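Long-range contacts in sarcosine oxidase (Pyrococcus horikoshii, PDB 1Y56), which probably oxidises L-proline as the flavin-carrying beta subunit of an L-proline dehydrogenase complex, with FAD and FMN bound: residues Trp71-Ser81 and Glu150-Lys158; Ile125-Glu133 and Thr237-Tyr247. One frame throughout, in Å; residues are numbered along the deposited sequence.

Contact 1 of 2, residues Trp71-Ser81 and Glu150-Lys158; sequences WKKYSEEYGFS and EATTAFAVK
Phe155 reaches from helix 148-161 into a set of rings on helix 58-78 and the loop that follows it. Its edge points at the face of Tyr74 in an offset edge-to-face pair, with ring planes 68° apart. Phe155 CE1 lies 3.8 Å from Tyr74 CG. At another point of its edge, Phe155 CE2 meets Trp71 CZ3 at 3.9 Å, and the two side chains cross at about a right angle. Phe80 lies obliquely to Phe155. Tyr74, Phe80 and Phe155 thus form an aromatic cluster where segments 71-78 and 150-158 cross at 74°. In this FAD-dependent oxidoreductase fold Trp71, beside the cluster, has its side chain about 7 Å from the bound FAD, and Trp71 NE1 is hydrogen-bonded to Met339 O. His22 of helix 15-26 adds its ring beside Tyr74 and Phe155. The Phe80 ring is sandwiched, with Ser75 CA on one face and Ala151 CB on the opposite one. Its CG sits between the backbone N and the carbonyl carbon (chi1 70°), which turns the ring toward helix 148-161. Ala154 CB touches Phe80 CD2 at 3.7 Å. Further along, Lys158 bends at chi2 and lays its chain over one face of Tyr78, with CG 3.4 Å from the ring centroid in a CH-pi contact.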
loop_
_atom_site.group_PDB
_atom_site.type_symbol
_atom_site.label_atom_id
_atom_site.label_comp_id
_atom_site.label_asym_id
_atom_site.label_seq_id
_atom_site.Cartn_x
_atom_site.Cartn_y
_atom_site.Cartn_z
ATOM N N TRP B 71 -59.410 13.972 4.181
ATOM C CA TRP B 71 -58.532 14.142 5.339
ATOM C C TRP B 71 -59.302 14.028 6.662
ATOM O O TRP B 71 -58.870 13.315 7.555
ATOM C CB TRP B 71 -57.757 15.464 5.267
ATOM C CG TRP B 71 -56.610 15.444 4.297
ATOM C CD1 TRP B 71 -56.475 16.201 3.165
ATOM C CD2 TRP B 71 -55.439 14.625 4.372
ATOM N NE1 TRP B 71 -55.294 15.907 2.535
ATOM C CE2 TRP B 71 -54.635 14.945 3.255
ATOM C CE3 TRP B 71 -54.985 13.660 5.282
ATOM C CZ2 TRP B 71 -53.399 14.331 3.019
ATOM C CZ3 TRP B 71 -53.760 13.044 5.045
ATOM C CH2 TRP B 71 -52.984 13.380 3.918
ATOM N N LYS B 72 -60.443 14.709 6.772
ATOM C CA LYS B 72 -61.287 14.585 7.958
ATOM C C LYS B 72 -61.716 13.141 8.189
ATOM O O LYS B 72 -61.600 12.623 9.301
ATOM C CB LYS B 72 -62.524 15.488 7.873
ATOM C CG LYS B 72 -62.334 16.892 8.482
ATOM C CD LYS B 72 -63.600 17.406 9.187
ATOM C CE LYS B 72 -64.675 17.803 8.186
ATOM N NZ LYS B 72 -65.846 18.442 8.865
ATOM N N LYS B 73 -62.191 12.493 7.131
ATOM C CA LYS B 73 -62.729 11.145 7.235
ATOM C C LYS B 73 -61.667 10.151 7.676
ATOM O O LYS B 73 -61.828 9.480 8.695
ATOM C CB LYS B 73 -63.341 10.734 5.897
ATOM C CG LYS B 73 -63.795 9.297 5.786
ATOM C CD LYS B 73 -64.023 8.982 4.327
ATOM C CE LYS B 73 -65.336 8.263 4.091
ATOM N NZ LYS B 73 -65.214 6.793 4.312
ATOM N N TYR B 74 -60.580 10.080 6.912
ATOM C CA TYR B 74 -59.537 9.084 7.133
ATOM C C TYR B 74 -58.681 9.364 8.358
ATOM O O TYR B 74 -58.229 8.447 9.030
ATOM C CB TYR B 74 -58.669 8.959 5.895
ATOM C CG TYR B 74 -59.372 8.278 4.754
ATOM C CD1 TYR B 74 -59.571 8.935 3.547
ATOM C CD2 TYR B 74 -59.834 6.969 4.877
ATOM C CE1 TYR B 74 -60.219 8.306 2.484
ATOM C CE2 TYR B 74 -60.478 6.326 3.820
ATOM C CZ TYR B 74 -60.668 7.006 2.631
ATOM O OH TYR B 74 -61.299 6.388 1.587
ATOM N N SER B 75 -58.471 10.648 8.631
ATOM C CA SER B 75 -57.795 11.120 9.835
ATOM C C SER B 75 -58.358 10.474 11.103
ATOM O O SER B 75 -57.611 9.911 11.894
ATOM C CB SER B 75 -57.914 12.641 9.918
ATOM O OG SER B 75 -57.227 13.148 11.035
ATOM N N GLU B 76 -59.674 10.554 11.296
ATOM C CA GLU B 76 -60.274 10.030 12.514
ATOM C C GLU B 76 -60.564 8.558 12.372
ATOM O O GLU B 76 -60.485 7.820 13.344
ATOM C CB GLU B 76 -61.529 10.813 12.924
ATOM C CG GLU B 76 -62.795 10.518 12.123
ATOM C CD GLU B 76 -63.652 11.778 11.871
ATOM O OE1 GLU B 76 -64.717 11.634 11.212
ATOM O OE2 GLU B 76 -63.258 12.900 12.310
ATOM N N GLU B 77 -60.883 8.134 11.153
ATOM C CA GLU B 77 -61.192 6.746 10.901
ATOM C C GLU B 77 -59.980 5.816 11.079
ATOM O O GLU B 77 -60.155 4.668 11.459
ATOM C CB GLU B 77 -61.814 6.591 9.521
ATOM C CG GLU B 77 -62.693 5.365 9.400
ATOM C CD GLU B 77 -63.233 5.149 7.993
ATOM O OE1 GLU B 77 -63.858 6.078 7.424
ATOM O OE2 GLU B 77 -63.044 4.032 7.460
ATOM N N TYR B 78 -58.764 6.301 10.809
ATOM C CA TYR B 78 -57.527 5.492 10.972
ATOM C C TYR B 78 -56.627 6.001 12.109
ATOM O O TYR B 78 -55.585 5.411 12.406
ATOM C CB TYR B 78 -56.704 5.414 9.676
ATOM C CG TYR B 78 -57.404 4.875 8.443
ATOM C CD1 TYR B 78 -56.913 5.167 7.170
ATOM C CD2 TYR B 78 -58.548 4.081 8.537
ATOM C CE1 TYR B 78 -57.526 4.673 6.023
ATOM C CE2 TYR B 78 -59.182 3.589 7.393
ATOM C CZ TYR B 78 -58.659 3.883 6.139
ATOM O OH TYR B 78 -59.278 3.391 5.007
ATOM N N GLY B 79 -57.033 7.109 12.720
ATOM C CA GLY B 79 -56.389 7.648 13.914
ATOM C C GLY B 79 -55.020 8.246 13.677
ATOM O O GLY B 79 -54.080 7.923 14.390
ATOM N N PHE B 80 -54.893 9.124 12.684
ATOM C CA PHE B 80 -53.575 9.648 12.356
ATOM C C PHE B 80 -53.407 11.140 12.521
ATOM O O PHE B 80 -52.299 11.632 12.359
ATOM C CB PHE B 80 -53.056 9.161 10.987
ATOM C CG PHE B 80 -53.780 9.735 9.810
ATOM C CD1 PHE B 80 -53.712 11.099 9.519
ATOM C CD2 PHE B 80 -54.495 8.903 8.961
ATOM C CE1 PHE B 80 -54.378 11.633 8.421
ATOM C CE2 PHE B 80 -55.153 9.419 7.850
ATOM C CZ PHE B 80 -55.095 10.795 7.581
ATOM N N SER B 81 -54.461 11.877 12.838
ATOM C CA SER B 81 -54.239 13.248 13.329
ATOM C C SER B 81 -54.023 14.314 12.249
ATOM O O SER B 81 -52.972 14.392 11.607
ATOM C CB SER B 81 -53.085 13.268 14.348
ATOM O OG SER B 81 -52.596 14.567 14.538
ATOM N N GLU B 150 -46.502 10.170 9.231
ATOM C CA GLU B 150 -47.561 9.536 9.986
ATOM C C GLU B 150 -48.707 9.121 9.063
ATOM O O GLU B 150 -49.121 7.958 9.074
ATOM C CB GLU B 150 -48.083 10.465 11.077
ATOM C CG GLU B 150 -48.747 9.692 12.204
ATOM C CD GLU B 150 -49.675 10.524 13.092
ATOM O OE1 GLU B 150 -49.565 11.781 13.137
ATOM O OE2 GLU B 150 -50.526 9.898 13.764
ATOM N N ALA B 151 -49.192 10.073 8.263
ATOM C CA ALA B 151 -50.338 9.858 7.383
ATOM C C ALA B 151 -50.095 8.816 6.285
ATOM O O ALA B 151 -50.991 8.054 5.928
ATOM C CB ALA B 151 -50.779 11.168 6.778
ATOM N N THR B 152 -48.883 8.787 5.744
ATOM C CA THR B 152 -48.551 7.843 4.687
ATOM C C THR B 152 -48.515 6.421 5.240
ATOM O O THR B 152 -49.102 5.517 4.655
ATOM C CB THR B 152 -47.223 8.218 3.991
ATOM O OG1 THR B 152 -47.304 9.563 3.518
ATOM C CG2 THR B 152 -46.967 7.316 2.809
ATOM N N THR B 153 -47.838 6.240 6.374
ATOM C CA THR B 153 -47.711 4.932 7.015
ATOM C C THR B 153 -49.084 4.360 7.363
ATOM O O THR B 153 -49.314 3.151 7.223
ATOM C CB THR B 153 -46.829 5.015 8.274
ATOM O OG1 THR B 153 -45.542 5.519 7.908
ATOM C CG2 THR B 153 -46.650 3.655 8.902
ATOM N N ALA B 154 -49.988 5.245 7.795
ATOM C CA ALA B 154 -51.365 4.895 8.131
ATOM C C ALA B 154 -52.105 4.360 6.904
ATOM O O ALA B 154 -52.531 3.198 6.883
ATOM C CB ALA B 154 -52.083 6.087 8.744
ATOM N N PHE B 155 -52.220 5.190 5.870
ATOM C CA PHE B 155 -52.787 4.752 4.593
ATOM C C PHE B 155 -52.120 3.481 4.104
ATOM O O PHE B 155 -52.766 2.629 3.536
ATOM C CB PHE B 155 -52.631 5.828 3.520
ATOM C CG PHE B 155 -53.624 6.944 3.615
ATOM C CD1 PHE B 155 -54.971 6.714 3.380
ATOM C CD2 PHE B 155 -53.200 8.237 3.897
ATOM C CE1 PHE B 155 -55.893 7.755 3.452
ATOM C CE2 PHE B 155 -54.101 9.296 3.972
ATOM C CZ PHE B 155 -55.457 9.055 3.753
ATOM N N ALA B 156 -50.819 3.368 4.322
ATOM C CA ALA B 156 -50.070 2.193 3.921
ATOM C C ALA B 156 -50.596 0.908 4.583
ATOM O O ALA B 156 -50.941 -0.041 3.869
ATOM C CB ALA B 156 -48.582 2.393 4.202
ATOM N N VAL B 157 -50.682 0.884 5.922
ATOM C CA VAL B 157 -51.080 -0.348 6.637
ATOM C C VAL B 157 -52.525 -0.736 6.355
ATOM O O VAL B 157 -52.859 -1.919 6.400
ATOM C CB VAL B 157 -50.814 -0.335 8.195
ATOM C CG1 VAL B 157 -49.451 0.270 8.535
ATOM C CG2 VAL B 157 -51.927 0.365 8.956
ATOM N N LYS B 158 -53.368 0.257 6.068
ATOM C CA LYS B 158 -54.748 0.005 5.646
ATOM C C LYS B 158 -54.828 -0.580 4.232
ATOM O O LYS B 158 -55.599 -1.511 3.974
ATOM C CB LYS B 158 -55.602 1.265 5.761
ATOM C CG LYS B 158 -56.202 1.473 7.151
ATOM C CD LYS B 158 -57.301 0.432 7.466
ATOM C CE LYS B 158 -57.868 0.586 8.889
ATOM N NZ LYS B 158 -56.817 0.476 9.948
#

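Contact 2 of 2, residues Ile125-Glu133 and Thr237-Tyr247; sequences IVPLLDISE and TINPMVISFKY
Val126 CG2 packs against the ring of Pro240, 3.5 Å from its CG. Val126 opens a type I beta turn that runs to Leu129, in the loop between helix 119-124 and strand 136-140. The partner segment carries strand 241-244 of the eight-stranded mixed sheet. Ile125 CG2 meets the same Pro240 CG at 3.8 Å, and Leu128 CD1 touches Thr237 CG2 at 3.7 Å. Thr237 turns its methyl to this contact with CG2 anti to the backbone N, while its OG1 is hydrogen-bonded to Lys234 O. A water joins the backbones here: it accepts from Leu128 N and donates to Thr237 O. Farther along, Leu129 CD1 approaches Val242 CG2 loosely, and both side chains also touch Ile291 of helix 278-291. At the other end Tyr247 OH donates to Glu133 OE1. Glu133 OE1 lies at the edge of the Tyr247 ring, near its plane, and the hydroxyl comes to it from above the carboxylate plane. A phenylalanine in place of Tyr247 would probably leave the Glu133 carboxylate without this donor and freer to turn. In the second shell, Ser244 OG accepts from Tyr247 N in an ST motif, and Ser244 OG and Tyr92 OH are hydrogen-bonded. On the other segment, Asp130 OD2 forms an Asx turn with Ser132 N and also accepts from Ser132 OG, at 3.0 and 2.7 Å, both from the same face of its carboxylate plane.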
loop_
_atom_site.group_PDB
_atom_site.type_symbol
_atom_site.label_atom_id
_atom_site.label_comp_id
_atom_site.label_asym_id
_atom_site.label_seq_id
_atom_site.Cartn_x
_atom_site.Cartn_y
_atom_site.Cartn_z
ATOM N N ILE B 125 -55.875 34.963 16.328
ATOM C CA ILE B 125 -55.174 33.779 15.829
ATOM C C ILE B 125 -53.714 34.218 15.809
ATOM O O ILE B 125 -53.436 35.351 15.428
ATOM C CB ILE B 125 -55.576 33.484 14.369
ATOM C CG1 ILE B 125 -57.051 33.831 14.115
ATOM C CG2 ILE B 125 -55.269 32.045 14.022
ATOM C CD1 ILE B 125 -57.466 33.811 12.655
ATOM N N VAL B 126 -52.769 33.381 16.211
ATOM C CA VAL B 126 -51.338 33.810 16.168
ATOM C C VAL B 126 -51.032 35.164 16.864
ATOM O O VAL B 126 -50.707 36.150 16.204
ATOM C CB VAL B 126 -50.752 33.871 14.712
ATOM C CG1 VAL B 126 -49.242 33.707 14.749
ATOM C CG2 VAL B 126 -51.355 32.808 13.821
ATOM N N PRO B 127 -51.126 35.206 18.203
ATOM C CA PRO B 127 -50.848 36.452 18.920
ATOM C C PRO B 127 -49.478 37.083 18.661
ATOM O O PRO B 127 -49.357 38.299 18.772
ATOM C CB PRO B 127 -50.981 36.048 20.389
ATOM C CG PRO B 127 -51.868 34.857 20.371
ATOM C CD PRO B 127 -51.517 34.122 19.128
ATOM N N LEU B 128 -48.471 36.282 18.307
ATOM C CA LEU B 128 -47.084 36.785 18.116
ATOM C C LEU B 128 -46.783 37.420 16.752
ATOM O O LEU B 128 -45.666 37.904 16.516
ATOM C CB LEU B 128 -46.057 35.690 18.390
ATOM C CG LEU B 128 -45.857 35.225 19.827
ATOM C CD1 LEU B 128 -44.810 34.146 19.864
ATOM C CD2 LEU B 128 -45.441 36.382 20.678
ATOM N N LEU B 129 -47.775 37.398 15.862
ATOM C CA LEU B 129 -47.700 38.062 14.571
ATOM C C LEU B 129 -47.403 39.549 14.725
ATOM O O LEU B 129 -48.071 40.230 15.509
ATOM C CB LEU B 129 -49.044 37.912 13.887
ATOM C CG LEU B 129 -49.069 37.507 12.427
ATOM C CD1 LEU B 129 -48.063 36.408 12.160
ATOM C CD2 LEU B 129 -50.479 37.035 12.106
ATOM N N ASP B 130 -46.403 40.058 14.001
ATOM C CA ASP B 130 -46.198 41.508 13.935
ATOM C C ASP B 130 -47.196 42.076 12.951
ATOM O O ASP B 130 -47.182 41.718 11.768
ATOM C CB ASP B 130 -44.783 41.880 13.505
ATOM C CG ASP B 130 -44.578 43.395 13.375
ATOM O OD1 ASP B 130 -43.456 43.809 13.015
ATOM O OD2 ASP B 130 -45.524 44.177 13.624
ATOM N N ILE B 131 -48.057 42.965 13.434
ATOM C CA ILE B 131 -49.208 43.366 12.641
ATOM C C ILE B 131 -49.008 44.705 11.939
ATOM O O ILE B 131 -49.823 45.113 11.123
ATOM C CB ILE B 131 -50.537 43.226 13.477
ATOM C CG1 ILE B 131 -51.527 42.383 12.695
ATOM C CG2 ILE B 131 -51.137 44.562 13.966
ATOM C CD1 ILE B 131 -50.921 41.073 12.217
ATOM N N SER B 132 -47.870 45.331 12.210
ATOM C CA SER B 132 -47.629 46.725 11.845
ATOM C C SER B 132 -47.753 47.078 10.378
ATOM O O SER B 132 -48.120 48.203 10.070
ATOM C CB SER B 132 -46.302 47.250 12.418
ATOM O OG SER B 132 -45.235 46.368 12.156
ATOM N N GLU B 133 -47.451 46.164 9.468
ATOM C CA GLU B 133 -47.617 46.510 8.048
ATOM C C GLU B 133 -48.550 45.592 7.261
ATOM O O GLU B 133 -48.657 45.710 6.039
ATOM C CB GLU B 133 -46.271 46.682 7.347
ATOM C CG GLU B 133 -45.299 45.536 7.532
ATOM C CD GLU B 133 -43.888 45.874 7.045
ATOM O OE1 GLU B 133 -42.918 45.351 7.655
ATOM O OE2 GLU B 133 -43.744 46.650 6.057
ATOM N N THR B 237 -48.598 27.790 20.112
ATOM C CA THR B 237 -48.078 29.136 19.907
ATOM C C THR B 237 -48.341 29.601 18.474
ATOM O O THR B 237 -48.828 30.706 18.278
ATOM C CB THR B 237 -46.581 29.234 20.269
ATOM O OG1 THR B 237 -46.426 29.048 21.681
ATOM C CG2 THR B 237 -45.998 30.595 19.874
ATOM N N ILE B 238 -48.024 28.773 17.477
ATOM C CA ILE B 238 -48.376 29.096 16.087
ATOM C C ILE B 238 -49.217 27.978 15.496
ATOM O O ILE B 238 -48.685 26.950 15.083
ATOM C CB ILE B 238 -47.151 29.332 15.165
ATOM C CG1 ILE B 238 -46.087 30.201 15.842
ATOM C CG2 ILE B 238 -47.607 29.944 13.841
ATOM C CD1 ILE B 238 -44.803 30.323 15.023
ATOM N N ASN B 239 -50.526 28.181 15.427
ATOM C CA ASN B 239 -51.407 27.103 15.003
ATOM C C ASN B 239 -51.655 26.971 13.517
ATOM O O ASN B 239 -51.440 25.905 12.965
ATOM C CB ASN B 239 -52.695 27.119 15.800
ATOM C CG ASN B 239 -52.454 26.795 17.246
ATOM O OD1 ASN B 239 -52.664 27.627 18.115
ATOM N ND2 ASN B 239 -51.961 25.590 17.510
ATOM N N PRO B 240 -52.072 28.053 12.852
ATOM C CA PRO B 240 -52.285 27.893 11.418
ATOM C C PRO B 240 -50.961 27.941 10.658
ATOM O O PRO B 240 -49.920 28.329 11.222
ATOM C CB PRO B 240 -53.115 29.121 11.059
ATOM C CG PRO B 240 -52.670 30.161 12.039
ATOM C CD PRO B 240 -52.329 29.436 13.305
ATOM N N MET B 241 -51.000 27.532 9.393
ATOM C CA MET B 241 -49.913 27.796 8.473
ATOM C C MET B 241 -49.981 29.290 8.134
ATOM O O MET B 241 -50.991 29.764 7.629
ATOM C CB MET B 241 -50.121 26.958 7.225
ATOM C CG MET B 241 -48.948 26.909 6.286
ATOM S SD MET B 241 -47.683 25.741 6.811
ATOM C CE MET B 241 -46.394 26.896 7.175
ATOM N N VAL B 242 -48.945 30.052 8.456
ATOM C CA VAL B 242 -48.929 31.460 8.053
ATOM C C VAL B 242 -48.072 31.654 6.796
ATOM O O VAL B 242 -46.920 31.200 6.735
ATOM C CB VAL B 242 -48.629 32.470 9.231
ATOM C CG1 VAL B 242 -48.167 31.765 10.473
ATOM C CG2 VAL B 242 -47.660 33.544 8.823
ATOM N N ILE B 243 -48.668 32.297 5.790
ATOM C CA ILE B 243 -47.999 32.577 4.527
ATOM C C ILE B 243 -47.768 34.063 4.395
ATOM O O ILE B 243 -48.663 34.866 4.679
ATOM C CB ILE B 243 -48.837 32.099 3.310
ATOM C CG1 ILE B 243 -49.327 30.658 3.499
ATOM C CG2 ILE B 243 -48.056 32.274 1.988
ATOM C CD1 ILE B 243 -48.234 29.602 3.589
ATOM N N SER B 244 -46.562 34.426 3.966
ATOM C CA SER B 244 -46.265 35.802 3.587
ATOM C C SER B 244 -45.618 35.852 2.200
ATOM O O SER B 244 -44.421 35.582 2.055
ATOM C CB SER B 244 -45.373 36.467 4.628
ATOM O OG SER B 244 -45.103 37.803 4.264
ATOM N N PHE B 245 -46.417 36.169 1.179
ATOM C CA PHE B 245 -45.893 36.322 -0.169
ATOM C C PHE B 245 -44.877 37.462 -0.199
ATOM O O PHE B 245 -43.786 37.302 -0.744
ATOM C CB PHE B 245 -47.001 36.589 -1.186
ATOM C CG PHE B 245 -47.652 35.346 -1.735
ATOM C CD1 PHE B 245 -49.004 35.343 -2.058
ATOM C CD2 PHE B 245 -46.922 34.177 -1.941
ATOM C CE1 PHE B 245 -49.619 34.192 -2.580
ATOM C CE2 PHE B 245 -47.538 33.013 -2.460
ATOM C CZ PHE B 245 -48.885 33.032 -2.780
ATOM N N LYS B 246 -45.217 38.595 0.409
ATOM C CA LYS B 246 -44.326 39.742 0.374
ATOM C C LYS B 246 -42.948 39.408 0.935
ATOM O O LYS B 246 -41.944 39.772 0.343
ATOM C CB LYS B 246 -44.942 40.945 1.083
ATOM C CG LYS B 246 -43.947 42.028 1.467
ATOM C CD LYS B 246 -44.643 43.245 2.061
ATOM C CE LYS B 246 -43.679 44.153 2.832
ATOM N NZ LYS B 246 -42.870 45.003 1.914
ATOM N N TYR B 247 -42.883 38.707 2.062
ATOM C CA TYR B 247 -41.577 38.350 2.628
ATOM C C TYR B 247 -41.052 36.983 2.154
ATOM O O TYR B 247 -40.864 36.064 2.940
ATOM C CB TYR B 247 -41.574 38.472 4.155
ATOM C CG TYR B 247 -41.637 39.905 4.653
ATOM C CD1 TYR B 247 -42.709 40.351 5.438
ATOM C CD2 TYR B 247 -40.628 40.819 4.332
ATOM C CE1 TYR B 247 -42.769 41.677 5.886
ATOM C CE2 TYR B 247 -40.677 42.140 4.777
ATOM C CZ TYR B 247 -41.747 42.561 5.547
ATOM O OH TYR B 247 -41.785 43.860 5.976
HETATM O O HOH W 1 -48.550 33.596 18.349
#

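In the fold
From the N terminus, strand 8-11 and helix 15-26 come first, then helix 58-78, whose end opens contact 1. The chain next passes through strand 87-91, helix 94-109 and helix 119-124. Residues 125-133 open contact 2 before contact 1 is complete. Helix 148-161 then closes contact 1 across 68 intervening residues. Contact 2 closes later, at residues 237-247, across 103. The two loops therefore cross. Contact 1 joins two helices close to the FAD. Contact 2 fastens a connecting loop to the segment carrying strand 241-244 of the eight-stranded mixed sheet. Their centres are 29 Å apart, and they do not touch.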